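Local coordinates for protein tartronate semialdehyde reductase (Salmonella typhimurium, PDB 1VPD) that probably catalyses the NAD(P)H-dependent reduction of tartronate semialdehyde to D-glycerate, the last step in making this product from galactarate, at residues M98-P103 with V173-N178; D250-H253 with Q258-L261; F236-H241 with E267-L272; G117-D122 with K145-K150; A187-A192 with T218-K223. All blocks are in the same frame, centred on the assembly; numbering follows the deposited sequence. Where two conformers were deposited one is given.

Contact 1: residues M98-P103 with V173-N178; sequences MSSIAP and VTKLAN
S100 and P103 face K175, V173 and L176 across the junction between the Rossmann-type nucleotide-binding domain and the long helix 170-198, at the probable active-site cleft of this HIBADH-related reductase. S100 is predicted to bind NAD(+) and K175 to be the active-site lysine. No hydrogen bond crosses between the two segments; the contact is made by packing.

The apolar part lies at the start of helix 103-114, where A102 is the N-cap residue. P103 lies crosswise to V173, its CG 3.7 Å from V173 CG2, and P103 CD, at the edge of the pyrrolidine ring, meets the L176 methyl CD1 at 3.7 Å. L176 also touches N247 and T251 of helix 238-255.

The serine hydroxyl lies alongside the methylene chain of K175. The lysine leaves its helix with CG anti to the backbone N (chi1 -179°) and bends at chi2, which carries the chain past S100. Its NZ instead hydrogen-bonds to the carbonyl O of V125 and to a bound tartaric acid, probably from the crystallisation liquor, while K243 NZ takes the carbonyl O of S100. S100 OG thus meets the aliphatic part of the lysine, 3.6 Å from K175 CG and 3.1 Å from K175 CE.

Contact 2: residues D250-H253 with Q258-L261; sequences DTSH and QLPL
The turn that joins helix 238-255 to helix 260-274 brings S252, in the last turn of the first helix, against Q258 and L259, which lead into the second. The CA atoms of S252 and Q258 are 6.6 Å apart, and only four residues separate the two segments in sequence, making this a local helix-to-helix connection.

S252 carries the helix side of the contact. Its hydroxyl is swung anti to the backbone N (chi1 -172°), which sends OG outward from the helix to the incoming chain. There S252 OG approaches the amide N of Q258 at 3.5 Å, a polar approach that does not amount to a hydrogen bond. Against L259 the same oxygen meets carbon: S252 OG lies 3.8 Å from L259 CB and equally far from L259 CD1.

L259 bends back over the serine with both branches. L259 CD2 sits 4.0 Å from S252 CB, and CD1 of the same leucine is nearly as close to that carbon. The leucine side chain also rests on A248 and L249, one turn earlier on helix 238-255, so that it lies against the flank of the helix the chain has just left. L259 is itself the N-cap residue of helix 260-274, with P260 in the first turn. The result is a short interhelical connection, in which the residue capping the second helix packs on the last turns of the first, within the all-helical C-terminal domain of a 6-phosphogluconate dehydrogenase-like enzyme.

Contact 3: residues F236-H241 with E267-L272; sequences FRIDLH and EMMQAL
I238 and M269 lie closest in the backbone, their CA atoms 6.9 Å apart, where the first turn of helix 238-255, capped by R237, packs against the C-terminal half of helix 260-274. M269, a selenomethionine, reaches across to H241. Its CG is anti to the carbonyl carbon (chi1 -68°) and the chain runs extended, which delivers the terminal methyl over one face of the imidazole. M269 CE stands 4.0 Å from the centroid of the H241 ring and 22° off its normal, a CH-pi contact offset toward CG. The selenium lies obliquely to the ring face, with M269 SE 3.9 Å from H241 CB.

The imidazole is fixed at its far end by a hydrogen bond between H241 NE2 and the carbonyl O of Q179 in helix 170-198, and the ring of H282 meets it. Nearer the start of helix 238-255 the contact is aliphatic: in the conformer modelled here I238 meets L272 at about a right angle, I238 CD1 lying 4.1 Å from L272 CD1 and 4.3 Å from M269 CG. These four buried residues, H241 with its side chain about 5 Å from a bound tartaric acid, form a helix-helix core of this family's all-helical C-terminal domain.

Contact 4: residues G117-D122 with K145-K150; sequences GVEMLD and KAIFDK
D149 N donates to K145 O over 2.8 Å, a backbone bond that holds the turn of helix 145-156 from which I147 and F148 meet L121. One of two lysine conformers adds a salt bridge from K145 to D149 on the outer side of the helix; the inner side, carrying I147 and F148, is turned to strand 119-126. L121 makes the main contact there. With its CG anti to the carbonyl carbon (chi1 -58°), the leucine projects from the strand and splays its two methyls against the helix. I147 CG2 rests on the branch point, 3.8 Å from L121 CG, and sits at similar distances from both methyls. Beyond it L121 CD2 reaches the helix backbone, 4.0 Å from F148 N, while L121 CD1 lies 4.1 Å from F148 CA.

This is helix-on-sheet packing in the Rossmann-type domain: the helix follows the antiparallel strand 137-142, neighbour of 119-126, and leads on to strand 161-166 at the sheet edge. The axes of strand segment 119-122 and helix segment 145-150 pass 8.9 Å apart at a crossing angle of -75°, so the helix runs steeply across the strand. F148 leans on V162 of that edge strand and its ring meets that of H164, whereas I147 also touches V94 of strand 94-97.

Toward the beginning of the strand, E119 lies at about a right angle to I147. The glutamate is bent at chi2, and E119 CG and the carboxylate carbon CD are each 4.2 Å from I147 CD1.

Contact 5: residues A187-A192 with T218-K223; sequences AAMSEA and TVLDAK
M189, a selenomethionine, is the one residue of helix segment 187-192 that reaches helix segment 218-223, where it meets L220 and K223 and borders the backbone at V219. Its CG stands anti to the backbone N (chi1 169°), and the chain continues straight through chi2, carrying the selenium out from its own helix. A bend at chi3 (76°) then turns the methyl aside, onto the K223 side.

Each part of the side chain therefore has its own neighbour. M189 CG lies 3.7 Å from L220 CD1, the two side chains running at a slant to each other. M189 SE is 4.0 Å from the same L220 CD1 and 4.3 Å from the carbonyl O of V219. The methyl ends at the lysine base, with M189 CE 3.9 Å from K223 CB.

The two helices belong to the all-helical C-terminal domain, and their segment axes pass 10.2 Å apart at a crossing angle of -64°. A224 and V227, further along helix 218-228, also touch M189.

K223 starts toward M189 but, with CG anti to the carbonyl carbon and the chain bent at chi2, its amino end leads away to a salt bridge between K223 NZ and D281 OD2.

Overall arrangement
From the N terminus, the chain first builds the Rossmann-type sheet. The loop that contact 1 closes starts after strand 94-97 and ends on helix 170-198, tying the nucleotide-binding domain to the helical one; contact 4, strand against helix, nests within it. Further along helix 170-198, contact 5 opens and closes a separate loop on helix 218-228. Contact 3 then joins helices 238-255 and 260-274, with contact 2, at the turn between them, nested inside. None of the loops cross. Contacts 1 and 2 touch, L176 CD1 lying 3.4 Å from T251 OG1, whereas contacts 4 and 5 are centred about 36 Å apart, on opposite sides of the chain's centre.

Contact 1: residues M98-P103 with V173-N178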
# COMPACT_ATOMS: atom_id res chain seq x y z
N MSE A 98 -5.10 7.24 0.09
CA MSE A 98 -3.85 6.60 -0.30
C MSE A 98 -3.87 5.09 -0.05
O MSE A 98 -2.86 4.41 -0.23
CB MSE A 98 -2.68 7.28 0.41
CG MSE A 98 -2.63 8.80 0.08
SE MSE A 98 -1.10 9.78 0.72
CE MSE A 98 0.12 9.43 -0.75
N SER A 99 -5.04 4.58 0.31
CA SER A 99 -5.28 3.14 0.47
C SER A 99 -5.26 2.44 -0.88
O SER A 99 -5.59 3.02 -1.92
CB SER A 99 -6.66 2.91 1.10
OG SER A 99 -6.88 3.74 2.24
N SER A 100 -4.91 1.16 -0.85
CA SER A 100 -5.07 0.31 -2.01
C SER A 100 -6.44 -0.34 -1.96
O SER A 100 -6.69 -1.21 -1.10
CB SER A 100 -4.00 -0.77 -2.01
OG SER A 100 -2.71 -0.21 -2.04
N ILE A 101 -7.35 0.09 -2.83
CA ILE A 101 -8.72 -0.46 -2.85
C ILE A 101 -9.18 -0.69 -4.27
O ILE A 101 -8.58 -0.18 -5.21
CB ILE A 101 -9.74 0.44 -2.08
CG1 ILE A 101 -10.07 1.75 -2.81
CG2 ILE A 101 -9.26 0.71 -0.68
CD1 ILE A 101 -11.18 2.57 -2.14
N ALA A 102 -10.26 -1.45 -4.43
CA ALA A 102 -10.81 -1.74 -5.76
C ALA A 102 -11.12 -0.44 -6.49
O ALA A 102 -11.76 0.44 -5.90
CB ALA A 102 -12.07 -2.58 -5.65
N PRO A 103 -10.69 -0.28 -7.74
CA PRO A 103 -11.04 0.95 -8.49
C PRO A 103 -12.52 1.32 -8.48
O PRO A 103 -12.85 2.51 -8.35
CB PRO A 103 -10.55 0.64 -9.91
CG PRO A 103 -9.44 -0.31 -9.73
CD PRO A 103 -9.73 -1.12 -8.49
N VAL A 173 -6.14 1.48 -10.41
CA VAL A 173 -5.84 0.58 -11.53
C VAL A 173 -4.32 0.44 -11.65
O VAL A 173 -3.81 -0.66 -11.84
CB VAL A 173 -6.45 1.09 -12.87
CG1 VAL A 173 -5.92 0.28 -14.05
CG2 VAL A 173 -7.93 1.01 -12.83
N THR A 174 -3.59 1.55 -11.52
CA THR A 174 -2.14 1.55 -11.62
C THR A 174 -1.56 0.72 -10.48
O THR A 174 -0.61 -0.06 -10.69
CB THR A 174 -1.61 2.99 -11.62
OG1 THR A 174 -2.16 3.71 -12.73
CG2 THR A 174 -0.10 3.03 -11.82
N LYS A 175 -2.13 0.86 -9.29
CA LYS A 175 -1.72 0.04 -8.14
C LYS A 175 -2.00 -1.46 -8.35
O LYS A 175 -1.23 -2.29 -7.88
CB LYS A 175 -2.36 0.55 -6.84
CG LYS A 175 -1.96 -0.22 -5.58
CD LYS A 175 -0.46 -0.20 -5.25
CE LYS A 175 -0.18 -0.71 -3.84
NZ LYS A 175 1.28 -0.92 -3.58
N LEU A 176 -3.07 -1.83 -9.04
CA LEU A 176 -3.30 -3.25 -9.37
C LEU A 176 -2.17 -3.78 -10.25
O LEU A 176 -1.60 -4.83 -9.97
CB LEU A 176 -4.66 -3.50 -10.03
CG LEU A 176 -5.89 -3.11 -9.20
CD1 LEU A 176 -7.15 -3.36 -10.00
CD2 LEU A 176 -5.92 -3.86 -7.87
N ALA A 177 -1.81 -3.04 -11.29
CA ALA A 177 -0.65 -3.40 -12.12
C ALA A 177 0.61 -3.51 -11.26
O ALA A 177 1.40 -4.44 -11.39
CB ALA A 177 -0.47 -2.38 -13.21
N ASN A 178 0.80 -2.54 -10.36
CA ASN A 178 1.92 -2.55 -9.44
C ASN A 178 1.98 -3.82 -8.61
O ASN A 178 3.03 -4.44 -8.47
CB ASN A 178 1.82 -1.33 -8.50
CG ASN A 178 3.06 -1.11 -7.67
OD1 ASN A 178 3.27 -1.76 -6.61
ND2 ASN A 178 3.87 -0.18 -8.11

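Contact 2: residues D250-H253 with Q258-L261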
# COMPACT_ATOMS: atom_id res chain seq x y z
N ASP A 250 -10.37 -9.49 -10.37
CA ASP A 250 -11.72 -8.99 -10.62
C ASP A 250 -11.70 -7.97 -11.76
O ASP A 250 -12.54 -8.03 -12.66
CB ASP A 250 -12.30 -8.31 -9.38
CG ASP A 250 -12.77 -9.29 -8.31
OD1 ASP A 250 -12.87 -10.52 -8.55
OD2 ASP A 250 -13.09 -8.86 -7.18
N THR A 251 -10.74 -7.06 -11.73
CA THR A 251 -10.64 -6.06 -12.80
C THR A 251 -10.35 -6.72 -14.14
O THR A 251 -10.98 -6.40 -15.15
CB THR A 251 -9.61 -5.02 -12.44
OG1 THR A 251 -10.10 -4.26 -11.32
CG2 THR A 251 -9.45 -4.02 -13.56
N SER A 252 -9.42 -7.67 -14.15
CA SER A 252 -9.08 -8.41 -15.36
C SER A 252 -10.29 -9.13 -15.94
O SER A 252 -10.53 -9.11 -17.15
CB SER A 252 -7.94 -9.38 -15.09
OG SER A 252 -7.45 -9.98 -16.27
N HIS A 253 -11.08 -9.76 -15.07
CA HIS A 253 -12.30 -10.46 -15.50
C HIS A 253 -13.42 -9.52 -15.94
O HIS A 253 -14.27 -9.92 -16.73
CB HIS A 253 -12.76 -11.45 -14.41
CG HIS A 253 -11.72 -12.48 -14.12
ND1 HIS A 253 -11.70 -13.25 -12.97
CD2 HIS A 253 -10.64 -12.85 -14.84
CE1 HIS A 253 -10.65 -14.05 -13.01
NE2 HIS A 253 -9.99 -13.83 -14.14
N GLN A 258 -5.71 -10.56 -19.27
CA GLN A 258 -5.13 -11.90 -19.28
C GLN A 258 -4.14 -12.00 -18.11
O GLN A 258 -3.05 -11.43 -18.15
CB GLN A 258 -4.42 -12.10 -20.62
CG GLN A 258 -3.78 -13.45 -20.83
CD GLN A 258 -4.74 -14.64 -20.73
OE1 GLN A 258 -5.96 -14.57 -21.07
NE2 GLN A 258 -4.19 -15.74 -20.28
N LEU A 259 -4.53 -12.73 -17.06
CA LEU A 259 -3.80 -12.71 -15.79
C LEU A 259 -3.40 -14.11 -15.30
O LEU A 259 -3.61 -14.45 -14.13
CB LEU A 259 -4.63 -11.96 -14.73
CG LEU A 259 -3.97 -10.71 -14.15
CD1 LEU A 259 -3.83 -9.61 -15.22
CD2 LEU A 259 -4.70 -10.20 -12.92
N PRO A 260 -2.76 -14.91 -16.15
CA PRO A 260 -2.40 -16.28 -15.75
C PRO A 260 -1.41 -16.38 -14.59
O PRO A 260 -1.59 -17.24 -13.69
CB PRO A 260 -1.80 -16.88 -17.03
CG PRO A 260 -1.29 -15.68 -17.81
CD PRO A 260 -2.33 -14.61 -17.53
N LEU A 261 -0.37 -15.55 -14.59
CA LEU A 261 0.66 -15.69 -13.55
C LEU A 261 0.12 -15.21 -12.20
O LEU A 261 0.35 -15.84 -11.17
CB LEU A 261 1.95 -15.01 -13.94
CG LEU A 261 2.55 -15.52 -15.26
CD1 LEU A 261 3.81 -14.72 -15.56
CD2 LEU A 261 2.88 -17.02 -15.23

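Contact 3: residues F236-H241 with E267-L272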
# COMPACT_ATOMS: atom_id res chain seq x y z
N PHE A 236 4.61 -6.05 4.60
CA PHE A 236 3.30 -6.10 3.95
C PHE A 236 2.72 -7.51 4.05
O PHE A 236 3.23 -8.44 3.43
CB PHE A 236 3.42 -5.68 2.49
CG PHE A 236 2.09 -5.51 1.79
CD1 PHE A 236 1.20 -4.52 2.20
CD2 PHE A 236 1.73 -6.30 0.71
CE1 PHE A 236 -0.00 -4.32 1.56
CE2 PHE A 236 0.51 -6.10 0.05
CZ PHE A 236 -0.36 -5.13 0.48
N ARG A 237 1.66 -7.67 4.82
CA ARG A 237 1.09 -8.99 5.09
C ARG A 237 0.57 -9.67 3.83
O ARG A 237 -0.08 -9.04 2.98
CB ARG A 237 -0.09 -8.90 6.06
CG ARG A 237 0.28 -8.44 7.46
CD ARG A 237 -0.89 -8.50 8.40
NE ARG A 237 -1.76 -7.34 8.28
CZ ARG A 237 -3.03 -7.36 7.87
NH1 ARG A 237 -3.63 -8.48 7.49
NH2 ARG A 237 -3.70 -6.22 7.84
N ILE A 238 0.81 -10.98 3.75
CA ILE A 238 0.23 -11.81 2.69
C ILE A 238 -1.30 -11.60 2.57
O ILE A 238 -1.81 -11.49 1.45
CB ILE A 238 0.55 -13.31 2.96
CG1 ILE A 238 2.01 -13.63 2.63
CG2 ILE A 238 -0.42 -14.22 2.19
CD1 ILE A 238 2.29 -13.80 1.13
N ASP A 239 -2.01 -11.47 3.69
CA ASP A 239 -3.45 -11.28 3.63
C ASP A 239 -3.86 -10.01 2.87
O ASP A 239 -4.90 -10.02 2.19
CB ASP A 239 -4.10 -11.34 5.02
CG ASP A 239 -4.24 -12.74 5.54
OD1 ASP A 239 -4.22 -13.72 4.74
OD2 ASP A 239 -4.37 -12.97 6.77
N LEU A 240 -3.08 -8.94 3.00
CA LEU A 240 -3.32 -7.72 2.23
C LEU A 240 -2.99 -7.90 0.75
O LEU A 240 -3.72 -7.40 -0.10
CB LEU A 240 -2.56 -6.53 2.81
CG LEU A 240 -3.03 -6.12 4.20
CD1 LEU A 240 -2.07 -5.06 4.75
CD2 LEU A 240 -4.45 -5.61 4.16
N HIS A 241 -1.92 -8.63 0.44
CA HIS A 241 -1.58 -8.86 -0.95
C HIS A 241 -2.63 -9.74 -1.62
O HIS A 241 -2.94 -9.52 -2.79
CB HIS A 241 -0.16 -9.41 -1.13
CG HIS A 241 0.50 -8.94 -2.39
ND1 HIS A 241 1.86 -8.75 -2.49
CD2 HIS A 241 -0.03 -8.61 -3.60
CE1 HIS A 241 2.14 -8.32 -3.72
NE2 HIS A 241 1.02 -8.23 -4.41
N GLU A 267 -3.23 -18.58 -5.96
CA GLU A 267 -3.45 -19.89 -5.37
C GLU A 267 -2.31 -20.24 -4.41
O GLU A 267 -2.56 -20.89 -3.38
CB GLU A 267 -3.64 -20.97 -6.43
CG GLU A 267 -4.89 -20.74 -7.31
CD GLU A 267 -6.16 -20.50 -6.52
OE1 GLU A 267 -6.47 -21.35 -5.64
OE2 GLU A 267 -6.85 -19.48 -6.78
N MSE A 268 -1.09 -19.83 -4.72
CA MSE A 268 0.03 -19.99 -3.79
C MSE A 268 -0.23 -19.25 -2.48
O MSE A 268 0.02 -19.79 -1.37
CB MSE A 268 1.36 -19.49 -4.39
CG MSE A 268 1.76 -20.18 -5.68
SE MSE A 268 3.45 -19.46 -6.30
CE MSE A 268 3.33 -20.24 -8.08
N MSE A 269 -0.72 -18.01 -2.59
CA MSE A 269 -1.05 -17.23 -1.41
C MSE A 269 -2.21 -17.84 -0.62
O MSE A 269 -2.18 -17.80 0.63
CB MSE A 269 -1.33 -15.77 -1.79
CG MSE A 269 -0.11 -15.02 -2.27
SE MSE A 269 -0.52 -13.14 -2.35
CE MSE A 269 1.22 -12.55 -3.03
N GLN A 270 -3.18 -18.47 -1.30
CA GLN A 270 -4.23 -19.21 -0.58
C GLN A 270 -3.63 -20.36 0.25
O GLN A 270 -4.02 -20.58 1.41
CB GLN A 270 -5.33 -19.71 -1.53
CG GLN A 270 -6.12 -18.59 -2.17
CD GLN A 270 -7.06 -17.88 -1.19
OE1 GLN A 270 -7.52 -18.48 -0.20
NE2 GLN A 270 -7.33 -16.59 -1.45
N ALA A 271 -2.68 -21.08 -0.33
CA ALA A 271 -2.00 -22.14 0.39
C ALA A 271 -1.25 -21.58 1.62
O ALA A 271 -1.31 -22.19 2.71
CB ALA A 271 -1.05 -22.91 -0.53
N LEU A 272 -0.56 -20.46 1.44
CA LEU A 272 0.18 -19.82 2.54
C LEU A 272 -0.75 -19.40 3.67
O LEU A 272 -0.46 -19.64 4.86
CB LEU A 272 0.99 -18.64 2.04
CG LEU A 272 2.24 -19.03 1.25
CD1 LEU A 272 2.80 -17.87 0.50
CD2 LEU A 272 3.30 -19.66 2.18

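Contact 4: residues G117-D122 with K145-K150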
# COMPACT_ATOMS: atom_id res chain seq x y z
N GLY A 117 -20.21 17.86 -2.19
CA GLY A 117 -19.23 18.86 -2.56
C GLY A 117 -17.82 18.57 -2.13
O GLY A 117 -16.96 19.45 -2.16
N VAL A 118 -17.55 17.32 -1.74
CA VAL A 118 -16.23 16.90 -1.32
C VAL A 118 -15.50 16.25 -2.51
O VAL A 118 -16.06 15.37 -3.15
CB VAL A 118 -16.34 15.94 -0.13
CG1 VAL A 118 -14.99 15.46 0.33
CG2 VAL A 118 -17.12 16.63 1.02
N GLU A 119 -14.28 16.69 -2.77
CA GLU A 119 -13.45 16.23 -3.87
C GLU A 119 -12.63 15.03 -3.41
O GLU A 119 -12.46 14.84 -2.21
CB GLU A 119 -12.47 17.30 -4.30
CG GLU A 119 -13.09 18.67 -4.55
CD GLU A 119 -13.63 18.86 -5.94
OE1 GLU A 119 -13.71 17.88 -6.72
OE2 GLU A 119 -13.99 20.02 -6.23
N MSE A 120 -12.09 14.27 -4.36
CA MSE A 120 -11.33 13.06 -4.00
C MSE A 120 -10.26 12.72 -5.03
O MSE A 120 -10.49 12.83 -6.25
CB MSE A 120 -12.27 11.86 -3.84
CG MSE A 120 -11.56 10.59 -3.40
SE MSE A 120 -12.82 9.17 -3.14
CE MSE A 120 -11.67 7.69 -2.91
N LEU A 121 -9.08 12.35 -4.53
CA LEU A 121 -8.05 11.70 -5.33
C LEU A 121 -7.85 10.29 -4.79
O LEU A 121 -7.87 10.09 -3.56
CB LEU A 121 -6.71 12.43 -5.24
CG LEU A 121 -6.63 13.91 -5.65
CD1 LEU A 121 -5.27 14.46 -5.32
CD2 LEU A 121 -6.94 14.01 -7.11
N ASP A 122 -7.61 9.33 -5.68
CA ASP A 122 -7.11 8.02 -5.29
C ASP A 122 -5.61 7.98 -5.57
O ASP A 122 -5.20 7.99 -6.73
CB ASP A 122 -7.88 6.84 -5.91
CG ASP A 122 -7.80 6.76 -7.43
OD1 ASP A 122 -8.05 7.78 -8.13
OD2 ASP A 122 -7.57 5.67 -8.03
N LYS A 145 -7.13 16.85 -12.53
CA LYS A 145 -5.79 17.41 -12.62
C LYS A 145 -5.58 18.64 -11.73
O LYS A 145 -4.51 18.81 -11.17
CB LYS A 145 -5.44 17.77 -14.07
CG LYS A 145 -3.99 18.27 -14.27
CD LYS A 145 -2.95 17.32 -13.64
CE LYS A 145 -1.63 17.29 -14.42
NZ LYS A 145 -0.56 18.18 -13.85
N ALA A 146 -6.59 19.49 -11.62
CA ALA A 146 -6.46 20.70 -10.82
C ALA A 146 -6.24 20.36 -9.37
O ALA A 146 -5.45 21.02 -8.70
CB ALA A 146 -7.67 21.57 -10.96
N ILE A 147 -6.91 19.31 -8.89
CA ILE A 147 -6.80 18.88 -7.51
C ILE A 147 -5.45 18.19 -7.30
O ILE A 147 -4.76 18.43 -6.30
CB ILE A 147 -7.99 17.97 -7.12
CG1 ILE A 147 -9.34 18.65 -7.39
CG2 ILE A 147 -7.89 17.52 -5.67
CD1 ILE A 147 -9.64 19.85 -6.55
N PHE A 148 -5.06 17.34 -8.25
CA PHE A 148 -3.71 16.78 -8.26
C PHE A 148 -2.64 17.88 -8.13
O PHE A 148 -1.74 17.80 -7.30
CB PHE A 148 -3.49 15.95 -9.54
CG PHE A 148 -2.10 15.41 -9.69
CD1 PHE A 148 -1.77 14.15 -9.18
CD2 PHE A 148 -1.11 16.16 -10.31
CE1 PHE A 148 -0.48 13.67 -9.28
CE2 PHE A 148 0.17 15.69 -10.42
CZ PHE A 148 0.49 14.43 -9.90
N ASP A 149 -2.74 18.90 -8.97
CA ASP A 149 -1.74 19.97 -9.00
C ASP A 149 -1.71 20.72 -7.68
O ASP A 149 -0.65 21.04 -7.17
CB ASP A 149 -2.03 20.95 -10.15
CG ASP A 149 -1.65 20.41 -11.50
OD1 ASP A 149 -0.90 19.40 -11.59
OD2 ASP A 149 -2.07 20.94 -12.55
N LYS A 150 -2.89 20.95 -7.10
CA LYS A 150 -2.98 21.69 -5.85
C LYS A 150 -2.31 20.98 -4.69
O LYS A 150 -1.70 21.62 -3.85
CB LYS A 150 -4.44 21.99 -5.52
CG LYS A 150 -4.60 22.82 -4.26
CD LYS A 150 -6.01 23.31 -4.12
CE LYS A 150 -6.10 24.32 -2.97
NZ LYS A 150 -7.50 24.76 -2.78

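Contact 5: residues A187-A192 with T218-K223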
# COMPACT_ATOMS: atom_id res chain seq x y z
N ALA A 187 7.61 -13.97 -6.22
CA ALA A 187 7.47 -15.38 -6.57
C ALA A 187 8.62 -15.85 -7.45
O ALA A 187 9.17 -16.93 -7.24
CB ALA A 187 6.14 -15.65 -7.20
N ALA A 188 8.99 -15.04 -8.43
CA ALA A 188 10.06 -15.38 -9.35
C ALA A 188 11.40 -15.51 -8.64
O ALA A 188 12.16 -16.45 -8.90
CB ALA A 188 10.16 -14.32 -10.47
N MSE A 189 11.71 -14.55 -7.77
CA MSE A 189 12.89 -14.62 -6.91
C MSE A 189 12.90 -15.93 -6.13
O MSE A 189 13.91 -16.61 -6.06
CB MSE A 189 12.92 -13.43 -5.94
CG MSE A 189 13.96 -13.58 -4.86
SE MSE A 189 13.71 -12.28 -3.46
CE MSE A 189 12.22 -13.16 -2.63
N SER A 190 11.77 -16.29 -5.53
CA SER A 190 11.64 -17.47 -4.69
C SER A 190 11.86 -18.76 -5.49
O SER A 190 12.60 -19.66 -5.08
CB SER A 190 10.26 -17.49 -4.03
OG SER A 190 10.08 -16.35 -3.20
N GLU A 191 11.24 -18.82 -6.67
CA GLU A 191 11.34 -19.94 -7.57
C GLU A 191 12.81 -20.14 -7.97
O GLU A 191 13.32 -21.25 -7.92
CB GLU A 191 10.45 -19.69 -8.80
CG GLU A 191 10.35 -20.85 -9.75
CD GLU A 191 9.13 -20.81 -10.68
OE1 GLU A 191 7.98 -20.65 -10.21
OE2 GLU A 191 9.35 -21.00 -11.88
N ALA A 192 13.47 -19.06 -8.35
CA ALA A 192 14.84 -19.10 -8.81
C ALA A 192 15.85 -19.44 -7.70
O ALA A 192 16.75 -20.26 -7.91
CB ALA A 192 15.21 -17.79 -9.47
N THR A 218 14.11 -3.97 -7.29
CA THR A 218 13.85 -3.46 -5.96
C THR A 218 13.35 -4.56 -5.02
O THR A 218 13.78 -4.65 -3.87
CB THR A 218 12.87 -2.29 -6.08
OG1 THR A 218 13.46 -1.30 -6.96
CG2 THR A 218 12.64 -1.58 -4.73
N VAL A 219 12.51 -5.47 -5.53
CA VAL A 219 12.08 -6.64 -4.77
C VAL A 219 13.25 -7.53 -4.38
O VAL A 219 13.35 -7.98 -3.23
CB VAL A 219 11.03 -7.47 -5.53
CG1 VAL A 219 11.05 -8.96 -5.11
CG2 VAL A 219 9.64 -6.88 -5.30
N LEU A 220 14.16 -7.78 -5.32
CA LEU A 220 15.27 -8.68 -5.04
C LEU A 220 16.10 -8.14 -3.86
O LEU A 220 16.41 -8.88 -2.92
CB LEU A 220 16.14 -8.89 -6.28
CG LEU A 220 17.26 -9.93 -6.12
CD1 LEU A 220 16.71 -11.32 -6.00
CD2 LEU A 220 18.21 -9.84 -7.31
N ASP A 221 16.45 -6.87 -3.92
CA ASP A 221 17.29 -6.27 -2.87
C ASP A 221 16.56 -6.10 -1.55
O ASP A 221 17.18 -6.17 -0.48
CB ASP A 221 17.83 -4.94 -3.33
CG ASP A 221 18.90 -5.08 -4.38
OD1 ASP A 221 19.66 -6.06 -4.36
OD2 ASP A 221 19.05 -4.23 -5.27
N ALA A 222 15.24 -5.86 -1.59
CA ALA A 222 14.45 -5.72 -0.37
C ALA A 222 14.18 -7.06 0.32
O ALA A 222 14.23 -7.14 1.54
CB ALA A 222 13.13 -5.03 -0.65
N LYS A 223 13.89 -8.09 -0.48
CA LYS A 223 13.33 -9.33 0.04
C LYS A 223 14.29 -10.51 0.11
O LYS A 223 14.11 -11.36 0.99
CB LYS A 223 12.07 -9.71 -0.76
CG LYS A 223 10.99 -8.64 -0.78
CD LYS A 223 10.62 -8.13 0.61
CE LYS A 223 9.35 -7.29 0.59
NZ LYS A 223 8.97 -6.89 1.98